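Local coordinates for protein salicylaldehyde dehydrogenase NahF (PDB 4JZ6) that probably catalyses the NAD+-dependent oxidation of salicylaldehyde to salicylate, a step in the bacterial degradation of naphthalene, at residues R263-L268 and I480-E485; A173-Y178 and G472-R477; E305-D310 and P400-I405; K363-V368 and S388-Y393; A52-T57 and P226-A231. All blocks are in the same frame, centred on the assembly; numbering follows the deposited sequence.

Contacts 1 and 2 lie side by side near the middle of the chain, their centres about 9 Å apart, and they touch where E482 of contact 1 meets G472 and R473 of contact 2. F474 of contact 2 also packs on E267, the predicted active-site residue carried by contact 1, and R263 and C264 belong to one of the two salicylaldehyde pockets. Contacts 3 and 4 form a second pair, centres about 10 Å apart, joined by R306 and Y393 at the large mixed sheet; the centre of contact 3 lies about 32 Å from that of contact 1. Contact 5 stands apart, its centre about 22 Å from that of contact 1.

Contact 1 (R263-L268 and I480-E485); sequences RCLLEL and IDEFTE. With EDO (1,2-ethanediol), chain K.
R263 reaches across to two acids of the 480-485 segment, D481 and E482, and the three form a salt-bridge network. Its side chain is fully extended (chi1 171°), which carries the guanidinium out to the two carboxylates. R263 NH2 gives a straight bond to D481 OD2 (2.6 Å, 164°), with the oxygen almost in the guanidinium plane; R263 NH1 to the same oxygen is weak, as is R263 NH2 to E482 OE1 at 3.2 Å. Water 1 sits at the guanidinium edge, accepting from R263 NE (2.7 Å) and donating to C264 O and E482 OE1, tying that carbonyl to the carboxylate.

Packing is closest beyond this polar cluster, where L265 CD1 rests on E482 CG at 3.6 Å and on F483 CZ at 4.0 Å. The D481 side is looser: R263 and D481 are both partly exposed, and an ethanediol, probably from the crystallisation liquor, donates from O2 to D481 OD1 (2.7 Å) and also bonds G472 N of the second subunit; R153 holds D481 OD1 by a salt bridge. An alanine in place of R263 would probably leave D481 OD2 without its main partner and water 1 without its NE donor. R263 and C264 line a salicylaldehyde pocket. Strand 264-267 is flanked by strand 240-244 and by Y471 of strand 470-471; helix 247-259 covers C264 and L266, whereas F483 turns to Y178 and P179 of helix 170-181.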
# COMPACT_ATOMS: atom_id res chain seq x y z
N ARG A 263 -4.44 2.82 -4.79
CA ARG A 263 -3.66 2.73 -3.57
C ARG A 263 -4.07 3.81 -2.57
O ARG A 263 -4.32 4.96 -2.94
CB ARG A 263 -2.17 2.84 -3.88
CG ARG A 263 -1.27 2.97 -2.66
CD ARG A 263 0.18 2.85 -3.08
NE ARG A 263 1.12 3.08 -1.99
CZ ARG A 263 2.44 3.08 -2.16
NH1 ARG A 263 2.94 2.84 -3.36
NH2 ARG A 263 3.25 3.30 -1.13
N CYS A 264 -4.14 3.42 -1.30
CA CYS A 264 -4.47 4.35 -0.23
C CYS A 264 -3.37 4.48 0.81
O CYS A 264 -2.72 3.50 1.17
CB CYS A 264 -5.77 3.91 0.46
SG CYS A 264 -7.22 4.13 -0.57
N LEU A 265 -3.15 5.71 1.26
CA LEU A 265 -2.38 5.95 2.46
C LEU A 265 -3.41 6.21 3.56
O LEU A 265 -4.10 7.24 3.55
CB LEU A 265 -1.46 7.14 2.28
CG LEU A 265 -0.24 7.26 3.20
CD1 LEU A 265 0.67 8.36 2.69
CD2 LEU A 265 -0.62 7.52 4.64
N LEU A 266 -3.51 5.28 4.50
CA LEU A 266 -4.53 5.33 5.55
C LEU A 266 -3.93 5.66 6.91
O LEU A 266 -3.11 4.90 7.44
CB LEU A 266 -5.30 4.01 5.62
CG LEU A 266 -6.66 3.98 4.91
CD1 LEU A 266 -6.74 5.03 3.79
CD2 LEU A 266 -6.96 2.58 4.39
N GLU A 267 -4.35 6.78 7.47
CA GLU A 267 -3.82 7.27 8.73
C GLU A 267 -4.99 7.37 9.71
O GLU A 267 -5.65 8.40 9.80
CB GLU A 267 -3.17 8.63 8.53
CG GLU A 267 -2.06 8.95 9.50
CD GLU A 267 -0.72 8.40 9.05
OE1 GLU A 267 0.05 7.95 9.92
OE2 GLU A 267 -0.44 8.43 7.83
N LEU A 268 -5.25 6.28 10.43
CA LEU A 268 -6.51 6.13 11.14
C LEU A 268 -6.38 6.18 12.66
O LEU A 268 -5.42 6.74 13.18
CB LEU A 268 -7.18 4.82 10.71
CG LEU A 268 -7.19 4.64 9.19
CD1 LEU A 268 -7.83 3.33 8.81
CD2 LEU A 268 -7.91 5.81 8.53
N ILE A 480 8.03 9.13 0.47
CA ILE A 480 8.34 9.30 -0.95
C ILE A 480 7.68 8.24 -1.82
O ILE A 480 7.11 8.55 -2.86
CB ILE A 480 9.86 9.28 -1.19
CG1 ILE A 480 10.51 10.48 -0.49
CG2 ILE A 480 10.16 9.32 -2.69
CD1 ILE A 480 12.02 10.47 -0.56
N ASP A 481 7.76 6.99 -1.39
CA ASP A 481 7.15 5.90 -2.13
C ASP A 481 5.64 6.08 -2.25
O ASP A 481 5.01 5.55 -3.16
CB ASP A 481 7.47 4.57 -1.47
CG ASP A 481 6.83 3.40 -2.19
OD1 ASP A 481 7.41 2.93 -3.20
OD2 ASP A 481 5.75 2.95 -1.77
N GLU A 482 5.06 6.82 -1.31
CA GLU A 482 3.62 7.02 -1.31
C GLU A 482 3.16 7.88 -2.47
O GLU A 482 2.03 7.73 -2.95
CB GLU A 482 3.18 7.67 0.00
CG GLU A 482 3.59 6.89 1.21
CD GLU A 482 2.74 5.65 1.39
OE1 GLU A 482 1.75 5.50 0.65
OE2 GLU A 482 3.07 4.83 2.29
N PHE A 483 4.03 8.76 -2.93
CA PHE A 483 3.65 9.72 -3.96
C PHE A 483 4.59 9.69 -5.15
O PHE A 483 4.81 10.71 -5.80
CB PHE A 483 3.57 11.13 -3.38
CG PHE A 483 2.68 11.23 -2.17
CD1 PHE A 483 1.33 10.94 -2.26
CD2 PHE A 483 3.21 11.59 -0.93
CE1 PHE A 483 0.51 11.02 -1.14
CE2 PHE A 483 2.40 11.68 0.19
CZ PHE A 483 1.05 11.39 0.08
N THR A 484 5.14 8.51 -5.43
CA THR A 484 5.97 8.33 -6.61
C THR A 484 5.61 7.05 -7.34
O THR A 484 5.11 6.10 -6.74
CB THR A 484 7.48 8.31 -6.29
OG1 THR A 484 7.77 7.25 -5.36
CG2 THR A 484 7.93 9.65 -5.71
N GLU A 485 5.85 7.05 -8.65
CA GLU A 485 5.84 5.82 -9.42
C GLU A 485 7.25 5.28 -9.38
O GLU A 485 8.21 6.02 -9.62
CB GLU A 485 5.45 6.08 -10.88
CG GLU A 485 4.03 6.56 -11.10
CD GLU A 485 2.97 5.56 -10.64
OE1 GLU A 485 3.34 4.43 -10.25
OE2 GLU A 485 1.78 5.93 -10.66
C1 EDO K . 4.50 0.71 -5.70
O1 EDO K . 3.07 0.68 -5.56
C2 EDO K . 5.17 0.28 -4.40
O2 EDO K . 6.56 0.63 -4.40
O HOH W 1 0.01 3.35 0.42
O HOH W 2 5.70 3.95 -5.16

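Contact 2 (A173-Y178 and G472-R477). With EDO (1,2-ethanediol), chain B.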
# COMPACT_ATOMS: atom_id res chain seq x y z
N ALA A 173 -0.81 20.22 5.87
CA ALA A 173 0.53 20.49 5.34
C ALA A 173 1.19 19.23 4.80
O ALA A 173 1.68 19.22 3.67
CB ALA A 173 1.39 21.11 6.41
N ARG A 174 1.19 18.18 5.61
CA ARG A 174 1.75 16.89 5.23
C ARG A 174 1.09 16.36 3.95
O ARG A 174 1.76 15.81 3.07
CB ARG A 174 1.64 15.90 6.40
CG ARG A 174 0.59 14.80 6.21
CD ARG A 174 -0.32 14.60 7.42
NE ARG A 174 0.24 13.70 8.43
CZ ARG A 174 -0.46 12.77 9.07
NH1 ARG A 174 -1.75 12.58 8.80
NH2 ARG A 174 0.12 12.01 9.98
N ALA A 175 -0.22 16.57 3.82
CA ALA A 175 -0.99 16.02 2.70
C ALA A 175 -0.88 16.90 1.45
O ALA A 175 -1.49 16.61 0.42
CB ALA A 175 -2.44 15.83 3.09
N ILE A 176 -0.10 17.96 1.54
CA ILE A 176 0.13 18.85 0.40
C ILE A 176 1.61 18.88 0.06
O ILE A 176 2.00 18.57 -1.07
CB ILE A 176 -0.34 20.28 0.71
CG1 ILE A 176 -1.84 20.28 1.01
CG2 ILE A 176 -0.02 21.22 -0.45
CD1 ILE A 176 -2.38 21.62 1.47
N ALA A 177 2.42 19.24 1.05
CA ALA A 177 3.86 19.41 0.86
C ALA A 177 4.49 18.21 0.17
O ALA A 177 5.21 18.36 -0.82
CB ALA A 177 4.55 19.65 2.19
N TYR A 178 4.21 17.03 0.70
CA TYR A 178 4.83 15.82 0.18
C TYR A 178 4.38 15.47 -1.25
O TYR A 178 5.23 15.26 -2.12
CB TYR A 178 4.66 14.65 1.15
CG TYR A 178 5.46 14.81 2.43
CD1 TYR A 178 6.82 15.15 2.38
CD2 TYR A 178 4.87 14.64 3.68
CE1 TYR A 178 7.56 15.29 3.55
CE2 TYR A 178 5.61 14.78 4.85
CZ TYR A 178 6.95 15.10 4.78
OH TYR A 178 7.67 15.25 5.95
N GLY A 472 0.60 2.59 5.16
CA GLY A 472 1.21 3.71 4.47
C GLY A 472 1.87 4.62 5.48
O GLY A 472 1.84 4.34 6.68
N ARG A 473 2.47 5.71 5.01
CA ARG A 473 3.26 6.54 5.91
C ARG A 473 3.48 7.97 5.41
O ARG A 473 3.86 8.19 4.26
CB ARG A 473 4.60 5.85 6.17
CG ARG A 473 5.05 5.89 7.62
CD ARG A 473 5.07 4.50 8.26
NE ARG A 473 3.73 3.98 8.50
CZ ARG A 473 3.46 2.90 9.24
NH1 ARG A 473 2.21 2.50 9.38
NH2 ARG A 473 4.43 2.23 9.84
N PHE A 474 3.24 8.95 6.29
CA PHE A 474 3.68 10.32 6.05
C PHE A 474 5.03 10.53 6.73
O PHE A 474 5.45 9.71 7.55
CB PHE A 474 2.66 11.33 6.59
CG PHE A 474 1.50 11.60 5.68
CD1 PHE A 474 1.69 12.26 4.47
CD2 PHE A 474 0.21 11.24 6.04
CE1 PHE A 474 0.61 12.52 3.63
CE2 PHE A 474 -0.86 11.50 5.21
CZ PHE A 474 -0.66 12.14 4.00
N ASP A 475 5.72 11.62 6.37
CA ASP A 475 7.02 12.00 6.95
C ASP A 475 8.15 11.00 6.68
O ASP A 475 7.91 9.88 6.21
CB ASP A 475 6.90 12.27 8.45
CG ASP A 475 5.92 13.37 8.75
OD1 ASP A 475 5.97 14.40 8.05
OD2 ASP A 475 5.10 13.20 9.68
N GLY A 476 9.38 11.41 6.98
CA GLY A 476 10.54 10.55 6.77
C GLY A 476 10.78 10.25 5.30
O GLY A 476 10.13 10.80 4.42
N ARG A 477 11.73 9.36 5.02
CA ARG A 477 11.98 8.98 3.64
C ARG A 477 10.84 8.11 3.11
O ARG A 477 10.61 8.07 1.90
CB ARG A 477 13.31 8.25 3.52
CG ARG A 477 14.54 9.06 3.89
CD ARG A 477 15.79 8.18 3.82
NE ARG A 477 17.04 8.89 4.07
CZ ARG A 477 18.21 8.28 4.24
NH1 ARG A 477 18.28 6.95 4.19
NH2 ARG A 477 19.31 8.99 4.47
C1 EDO B . 3.96 0.92 6.06
O1 EDO B . 2.64 0.42 5.80
C2 EDO B . 4.52 1.60 4.81
O2 EDO B . 5.94 1.79 4.93
O HOH W 3 2.34 13.87 10.53
O HOH W 4 10.19 13.61 4.89
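R174 of the helix lies flat over F474. Its chain is bent at chi2 and chi3, with CG above the middle of the ring, and the bends fold the guanidinium back over the same side: its plane is only 20° from that of the ring, and F474 CD2 sits 3.3 Å above it, offset toward the rim. F474 has its ring turned away from its own carbonyl carbon (chi1 -83°); F474 CD1, at the ring edge, meets Y178 CD2 at 4.0 Å, and CZ lies near A175 CB.

Y178 uses its hydroxyl on the neighbouring residue. OH donates to D475 OD1 (2.8 Å), which is met on its anti lone pair and lies in the plane of the phenol ring, the carboxylate standing 75° to it. Water 3 accepts from R174 NH2 (2.9 Å) and lies 3.0 Å from D475 OD2, which N457 also bonds. Water 4 donates to G476 O (2.8 Å) and weakly to Y178 OH. Helix 170-181 is backed by F125 and A128 of helix 111-130, and F474 wedges between it and the strands, against N242 of strand 240-244 and L265 and E267 of strand 264-267.

Contact 3 (E305-D310 and P400-I405); sequences ERLVVD and PITVVI
R306, L307 and V308 pair in parallel with V403, V404 and I405, making strands 306-310 and 401-407 neighbours near the middle of the seven-stranded mixed sheet; the two short segments run 20° apart. Backbone bonds alternate along the pair: V403 N to E305 O is the longest at 3.3 Å, L307 N to V403 O the shortest at 2.7 Å, and L307 O and I405 O accept from I405 N and V309 N.

Side chains alternate between the two faces. On the R306 and I405 side, I405 CD1 covers one face of the R306 guanidinium and comes to 3.7 Å from NE, while R306 CG also meets V403 CG2. The arginine chain is extended from CG to NE, which carries its head beyond the strand: NE bonds to Y393 O, NH1 to I416 O and NH2 to D419, and the Y393 ring forms a cation-pi pair with it. A leucine in its place would probably keep some of the contact with I405 but leave the D419 carboxylate and the carbonyls of Y393 and I416 without their donor.

On the L307 and V404 side, V309 CG2 touches V404 CG1 (3.7 Å), and L307 CD2 lies across T402, 3.4 Å from OG1. T402 OG1 is itself hydrogen-bonded to T304 O, just before the 305-310 segment. F321 of helix 311-327 packs over L307 and T402. The chemistry is thus divided: the backbone joins the strands, one face is largely apolar under helix 311-327, and the other buries an arginine whose polar atoms and charge are met by partners beyond the pair.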
# COMPACT_ATOMS: atom_id res chain seq x y z
N GLU A 305 -4.24 7.14 25.34
CA GLU A 305 -5.58 6.66 25.70
C GLU A 305 -5.53 5.54 26.74
O GLU A 305 -6.54 5.23 27.37
CB GLU A 305 -6.34 6.20 24.46
CG GLU A 305 -6.54 7.29 23.42
CD GLU A 305 -7.98 7.42 22.97
OE1 GLU A 305 -8.82 6.62 23.43
OE2 GLU A 305 -8.27 8.32 22.16
N ARG A 306 -4.36 4.94 26.92
CA ARG A 306 -4.17 3.91 27.93
C ARG A 306 -2.93 4.21 28.76
O ARG A 306 -1.92 4.69 28.24
CB ARG A 306 -3.98 2.54 27.29
CG ARG A 306 -5.24 1.86 26.79
CD ARG A 306 -4.85 0.80 25.79
NE ARG A 306 -5.84 -0.27 25.68
CZ ARG A 306 -5.55 -1.49 25.22
NH1 ARG A 306 -4.31 -1.79 24.84
NH2 ARG A 306 -6.50 -2.41 25.16
N LEU A 307 -3.01 3.91 30.05
CA LEU A 307 -1.85 3.88 30.91
C LEU A 307 -1.73 2.46 31.45
O LEU A 307 -2.40 2.12 32.44
CB LEU A 307 -2.00 4.86 32.07
CG LEU A 307 -1.92 6.39 31.87
CD1 LEU A 307 -0.62 6.77 31.18
CD2 LEU A 307 -3.12 6.94 31.10
N VAL A 308 -0.93 1.61 30.81
CA VAL A 308 -0.72 0.26 31.35
C VAL A 308 0.42 0.26 32.38
O VAL A 308 1.59 0.47 32.05
CB VAL A 308 -0.61 -0.86 30.25
CG1 VAL A 308 -1.65 -0.65 29.17
CG2 VAL A 308 0.75 -0.91 29.63
N VAL A 309 0.04 0.09 33.64
CA VAL A 309 0.99 0.24 34.74
C VAL A 309 1.13 -1.03 35.56
O VAL A 309 0.16 -1.76 35.77
CB VAL A 309 0.58 1.41 35.67
CG1 VAL A 309 0.56 2.71 34.90
CG2 VAL A 309 -0.78 1.15 36.26
N ASP A 310 2.34 -1.31 36.02
CA ASP A 310 2.57 -2.48 36.84
C ASP A 310 1.91 -2.28 38.21
O ASP A 310 2.00 -1.21 38.79
CB ASP A 310 4.06 -2.76 37.00
CG ASP A 310 4.35 -4.18 37.42
OD1 ASP A 310 4.38 -4.45 38.64
OD2 ASP A 310 4.54 -5.03 36.53
N PRO A 400 -10.72 14.61 26.63
CA PRO A 400 -9.88 14.76 27.82
C PRO A 400 -10.19 13.68 28.86
O PRO A 400 -10.48 13.98 30.02
CB PRO A 400 -10.28 16.14 28.35
CG PRO A 400 -11.71 16.30 27.93
CD PRO A 400 -11.78 15.64 26.57
N ILE A 401 -10.15 12.43 28.42
CA ILE A 401 -10.35 11.29 29.29
C ILE A 401 -9.31 10.23 28.91
O ILE A 401 -8.89 10.16 27.75
CB ILE A 401 -11.78 10.72 29.16
CG1 ILE A 401 -12.01 9.58 30.16
CG2 ILE A 401 -12.07 10.28 27.74
CD1 ILE A 401 -13.41 9.00 30.12
N THR A 402 -8.88 9.44 29.89
CA THR A 402 -7.91 8.38 29.65
C THR A 402 -8.07 7.27 30.70
O THR A 402 -8.60 7.51 31.79
CB THR A 402 -6.47 8.94 29.62
OG1 THR A 402 -5.60 7.99 28.98
CG2 THR A 402 -5.97 9.24 31.03
N VAL A 403 -7.62 6.06 30.36
CA VAL A 403 -7.84 4.90 31.22
C VAL A 403 -6.56 4.23 31.73
O VAL A 403 -5.54 4.19 31.04
CB VAL A 403 -8.72 3.83 30.52
CG1 VAL A 403 -10.04 4.43 30.08
CG2 VAL A 403 -7.99 3.21 29.35
N VAL A 404 -6.63 3.72 32.95
CA VAL A 404 -5.53 2.99 33.55
C VAL A 404 -5.82 1.50 33.57
O VAL A 404 -6.82 1.06 34.14
CB VAL A 404 -5.26 3.45 35.00
CG1 VAL A 404 -3.95 2.89 35.50
CG2 VAL A 404 -5.25 4.96 35.08
N ILE A 405 -4.96 0.72 32.92
CA ILE A 405 -5.04 -0.73 33.02
C ILE A 405 -3.85 -1.24 33.81
O ILE A 405 -2.70 -1.01 33.43
CB ILE A 405 -5.05 -1.40 31.64
CG1 ILE A 405 -6.10 -0.75 30.74
CG2 ILE A 405 -5.30 -2.88 31.79
CD1 ILE A 405 -5.94 -1.08 29.27

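Contact 4 (K363-V368 and S388-Y393); sequences KGAKVV and SDMRIY
The D389 carboxylate is the flat group beside K363: its OD2 lies 3.7 Å from K363 CD, while the lysine slides past in the opposite direction. Within the 388-393 segment the Y393 ring carries S388 CA over the centre of one face, 3.4 Å above the plane, and Y393 N is bonded to M390 O.

K363 is stretched straight beyond CG, which brings NZ to the backbone rather than the acid: it donates to D389 O (2.7 Å), tilted 31° from the carbonyl plane. NZ stays 4.8 Å from D389 OD2, too far for a salt bridge, though D389 holds its carboxylate over the lysine chain with chi1 at 69°. D359 offers a long, weak ion pair.

M390 fills the other end. Its extended chain lays CG beside K363 CB and SD against A365 CB at 3.9 Å, with CE 3.2 Å from K363 O. G364 turns the chain at a phi of 103°, where a CB would press on that carbonyl oxygen.

The bond to D389 O is a surface link of charge to peptide; the carboxylate probably favours the ammonium's position without bonding it, and buried M390 supplies the apolar contact with the approach to strand 366-369.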
# COMPACT_ATOMS: atom_id res chain seq x y z
N LYS A 363 -19.38 -1.50 34.91
CA LYS A 363 -18.62 -2.74 34.95
C LYS A 363 -17.45 -2.69 35.92
O LYS A 363 -16.50 -3.45 35.79
CB LYS A 363 -18.11 -3.11 33.55
CG LYS A 363 -19.20 -3.49 32.58
CD LYS A 363 -18.63 -3.82 31.21
CE LYS A 363 -19.73 -4.21 30.23
NZ LYS A 363 -19.19 -4.56 28.89
N GLY A 364 -17.50 -1.78 36.89
CA GLY A 364 -16.52 -1.77 37.96
C GLY A 364 -15.43 -0.72 37.87
O GLY A 364 -14.63 -0.59 38.80
N ALA A 365 -15.38 0.03 36.77
CA ALA A 365 -14.37 1.08 36.63
C ALA A 365 -14.52 2.12 37.74
O ALA A 365 -15.59 2.26 38.35
CB ALA A 365 -14.45 1.73 35.27
N LYS A 366 -13.44 2.84 38.00
CA LYS A 366 -13.38 3.76 39.12
C LYS A 366 -12.91 5.14 38.64
O LYS A 366 -11.80 5.28 38.14
CB LYS A 366 -12.44 3.18 40.18
CG LYS A 366 -12.17 4.09 41.37
CD LYS A 366 -11.24 3.39 42.37
CE LYS A 366 -10.68 4.38 43.38
NZ LYS A 366 -11.75 5.22 43.99
N VAL A 367 -13.78 6.14 38.77
CA VAL A 367 -13.42 7.50 38.43
C VAL A 367 -12.49 8.03 39.51
O VAL A 367 -12.93 8.37 40.61
CB VAL A 367 -14.66 8.43 38.35
CG1 VAL A 367 -14.25 9.83 37.92
CG2 VAL A 367 -15.67 7.87 37.38
N VAL A 368 -11.20 8.08 39.21
CA VAL A 368 -10.25 8.57 40.21
C VAL A 368 -10.13 10.09 40.14
O VAL A 368 -9.65 10.72 41.09
CB VAL A 368 -8.86 7.92 40.09
CG1 VAL A 368 -8.89 6.50 40.66
CG2 VAL A 368 -8.39 7.93 38.65
N SER A 388 -10.74 -5.69 30.35
CA SER A 388 -10.94 -6.02 28.94
C SER A 388 -12.39 -6.19 28.49
O SER A 388 -12.67 -6.26 27.30
CB SER A 388 -10.12 -7.27 28.57
OG SER A 388 -10.25 -8.28 29.56
N ASP A 389 -13.32 -6.23 29.45
CA ASP A 389 -14.73 -6.39 29.11
C ASP A 389 -15.43 -5.04 28.91
O ASP A 389 -16.57 -4.99 28.45
CB ASP A 389 -15.47 -7.21 30.17
CG ASP A 389 -15.60 -6.49 31.50
OD1 ASP A 389 -14.72 -5.66 31.82
OD2 ASP A 389 -16.58 -6.74 32.22
N MET A 390 -14.74 -3.96 29.25
CA MET A 390 -15.28 -2.62 29.08
C MET A 390 -14.98 -2.11 27.68
O MET A 390 -13.89 -2.34 27.15
CB MET A 390 -14.68 -1.67 30.12
CG MET A 390 -14.88 -2.12 31.55
SD MET A 390 -13.86 -1.19 32.71
CE MET A 390 -14.06 -2.16 34.19
N ARG A 391 -15.95 -1.43 27.07
CA ARG A 391 -15.76 -0.87 25.73
C ARG A 391 -14.57 0.09 25.70
O ARG A 391 -13.78 0.07 24.76
CB ARG A 391 -17.03 -0.15 25.26
CG ARG A 391 -18.25 -1.04 25.12
CD ARG A 391 -19.46 -0.21 24.70
NE ARG A 391 -19.16 0.61 23.53
CZ ARG A 391 -19.83 1.71 23.19
NH1 ARG A 391 -20.84 2.13 23.94
NH2 ARG A 391 -19.48 2.39 22.11
N ILE A 392 -14.44 0.92 26.74
CA ILE A 392 -13.40 1.94 26.78
C ILE A 392 -11.99 1.35 26.89
O ILE A 392 -10.99 2.05 26.67
CB ILE A 392 -13.65 2.97 27.92
CG1 ILE A 392 -12.97 4.30 27.60
CG2 ILE A 392 -13.19 2.41 29.26
CD1 ILE A 392 -13.37 5.43 28.53
N TYR A 393 -11.90 0.06 27.19
CA TYR A 393 -10.63 -0.66 27.20
C TYR A 393 -9.85 -0.52 25.88
O TYR A 393 -8.64 -0.34 25.89
CB TYR A 393 -10.88 -2.14 27.51
CG TYR A 393 -9.67 -3.04 27.59
CD1 TYR A 393 -9.31 -3.85 26.52
CD2 TYR A 393 -8.92 -3.12 28.76
CE1 TYR A 393 -8.22 -4.70 26.60
CE2 TYR A 393 -7.83 -3.96 28.85
CZ TYR A 393 -7.48 -4.75 27.77
OH TYR A 393 -6.39 -5.60 27.86

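Contact 5 (A52-T57 and P226-A231)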
# COMPACT_ATOMS: atom_id res chain seq x y z
N ALA A 52 -18.11 28.15 1.56
CA ALA A 52 -18.75 27.67 0.35
C ALA A 52 -18.96 26.17 0.48
O ALA A 52 -18.07 25.45 0.95
CB ALA A 52 -17.89 27.99 -0.86
N ASN A 53 -20.14 25.69 0.08
CA ASN A 53 -20.47 24.28 0.23
C ASN A 53 -20.34 23.55 -1.10
O ASN A 53 -21.28 23.52 -1.88
CB ASN A 53 -21.89 24.13 0.77
CG ASN A 53 -22.14 22.77 1.39
OD1 ASN A 53 -21.22 21.96 1.54
ND2 ASN A 53 -23.39 22.51 1.76
N ALA A 54 -19.17 22.97 -1.34
CA ALA A 54 -18.86 22.34 -2.61
C ALA A 54 -19.88 21.29 -3.02
O ALA A 54 -20.47 20.62 -2.18
CB ALA A 54 -17.47 21.72 -2.56
N THR A 55 -20.09 21.17 -4.33
CA THR A 55 -20.92 20.10 -4.87
C THR A 55 -20.02 19.08 -5.53
O THR A 55 -18.81 19.28 -5.64
CB THR A 55 -21.89 20.62 -5.93
OG1 THR A 55 -21.16 21.16 -7.03
CG2 THR A 55 -22.80 21.69 -5.34
N VAL A 56 -20.61 17.97 -5.96
CA VAL A 56 -19.89 16.96 -6.71
C VAL A 56 -19.32 17.59 -7.98
O VAL A 56 -18.17 17.31 -8.36
CB VAL A 56 -20.80 15.78 -7.08
CG1 VAL A 56 -20.14 14.89 -8.12
CG2 VAL A 56 -21.15 14.99 -5.84
N THR A 57 -20.11 18.46 -8.60
CA THR A 57 -19.67 19.18 -9.78
C THR A 57 -18.38 19.95 -9.51
O THR A 57 -17.45 19.91 -10.31
CB THR A 57 -20.74 20.17 -10.29
OG1 THR A 57 -21.96 19.47 -10.56
CG2 THR A 57 -20.27 20.86 -11.55
N PRO A 226 -19.37 12.18 2.08
CA PRO A 226 -19.27 10.86 1.45
C PRO A 226 -19.36 10.88 -0.07
O PRO A 226 -18.50 10.31 -0.73
CB PRO A 226 -20.46 10.09 2.05
CG PRO A 226 -21.33 11.12 2.70
CD PRO A 226 -20.40 12.20 3.13
N GLU A 227 -20.38 11.55 -0.62
CA GLU A 227 -20.57 11.53 -2.07
C GLU A 227 -19.50 12.32 -2.82
O GLU A 227 -19.16 11.99 -3.95
CB GLU A 227 -21.97 12.01 -2.44
CG GLU A 227 -22.22 13.47 -2.19
CD GLU A 227 -23.57 13.91 -2.73
OE1 GLU A 227 -24.09 14.94 -2.26
OE2 GLU A 227 -24.09 13.20 -3.62
N ILE A 228 -18.98 13.37 -2.19
CA ILE A 228 -17.89 14.13 -2.77
C ILE A 228 -16.65 13.25 -2.82
O ILE A 228 -15.92 13.23 -3.81
CB ILE A 228 -17.62 15.44 -1.99
CG1 ILE A 228 -18.68 16.48 -2.34
CG2 ILE A 228 -16.22 15.98 -2.28
CD1 ILE A 228 -18.58 17.75 -1.53
N ALA A 229 -16.43 12.49 -1.75
CA ALA A 229 -15.32 11.55 -1.70
C ALA A 229 -15.49 10.45 -2.76
O ALA A 229 -14.55 10.15 -3.50
CB ALA A 229 -15.20 10.95 -0.32
N ASP A 230 -16.69 9.87 -2.83
CA ASP A 230 -16.98 8.82 -3.80
C ASP A 230 -16.71 9.27 -5.23
O ASP A 230 -16.15 8.53 -6.03
CB ASP A 230 -18.43 8.35 -3.69
CG ASP A 230 -18.75 7.71 -2.36
OD1 ASP A 230 -17.82 7.24 -1.67
OD2 ASP A 230 -19.95 7.67 -1.99
N ALA A 231 -17.12 10.50 -5.54
CA ALA A 231 -16.94 11.05 -6.88
C ALA A 231 -15.46 11.21 -7.23
O ALA A 231 -15.04 10.95 -8.36
CB ALA A 231 -17.65 12.38 -7.00
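V56 and I228 bring the two backbones nearest, with their CA atoms 5.2 Å apart. The 52-57 segment leaves strand 47-52 in an extended course and enters helix 56-73 at V56, T55 being its N-cap; T55 OG1 is also hydrogen-bonded to S32 OG and to D58 OD2. The 226-231 segment is helical throughout, with D230 N bonded to P226 O and A231 N to E227 O (3.0 Å), so E227 and A231 stand one turn apart on the helix.

V56 uses both of its methyls to span that turn. CG1, placed opposite the backbone N (chi1 167°), meets A231 CB at 3.7 Å. CG2 comes to 4.1 Å from E227 CD and also lies near E227 O; the two side chains cross at about a right angle. The glutamate chain, extended beyond CG, thus lends its methylene part and carboxyl carbon to the valine.

I228 lies against A54 and the T55 backbone. Its chain runs straight out to CD1 (chi2 174°), which ends 3.5 Å from A54 O and 4.2 Å from A54 CB, while CG1 lies near the T55 backbone. A54 O is no bare oxygen against this methyl: it accepts from R224 NH1, on the loop before helix 225-233.

Methyl and methylene groups carry the contact between the segments, which is mainly one of apolar fit: a forked valine set on one helix turn and an isoleucine tip laid on A54. Polar ties between these two parts of the fold come from just beside it, where R224 binds A54 O and N53 OD1 accepts from S221 N.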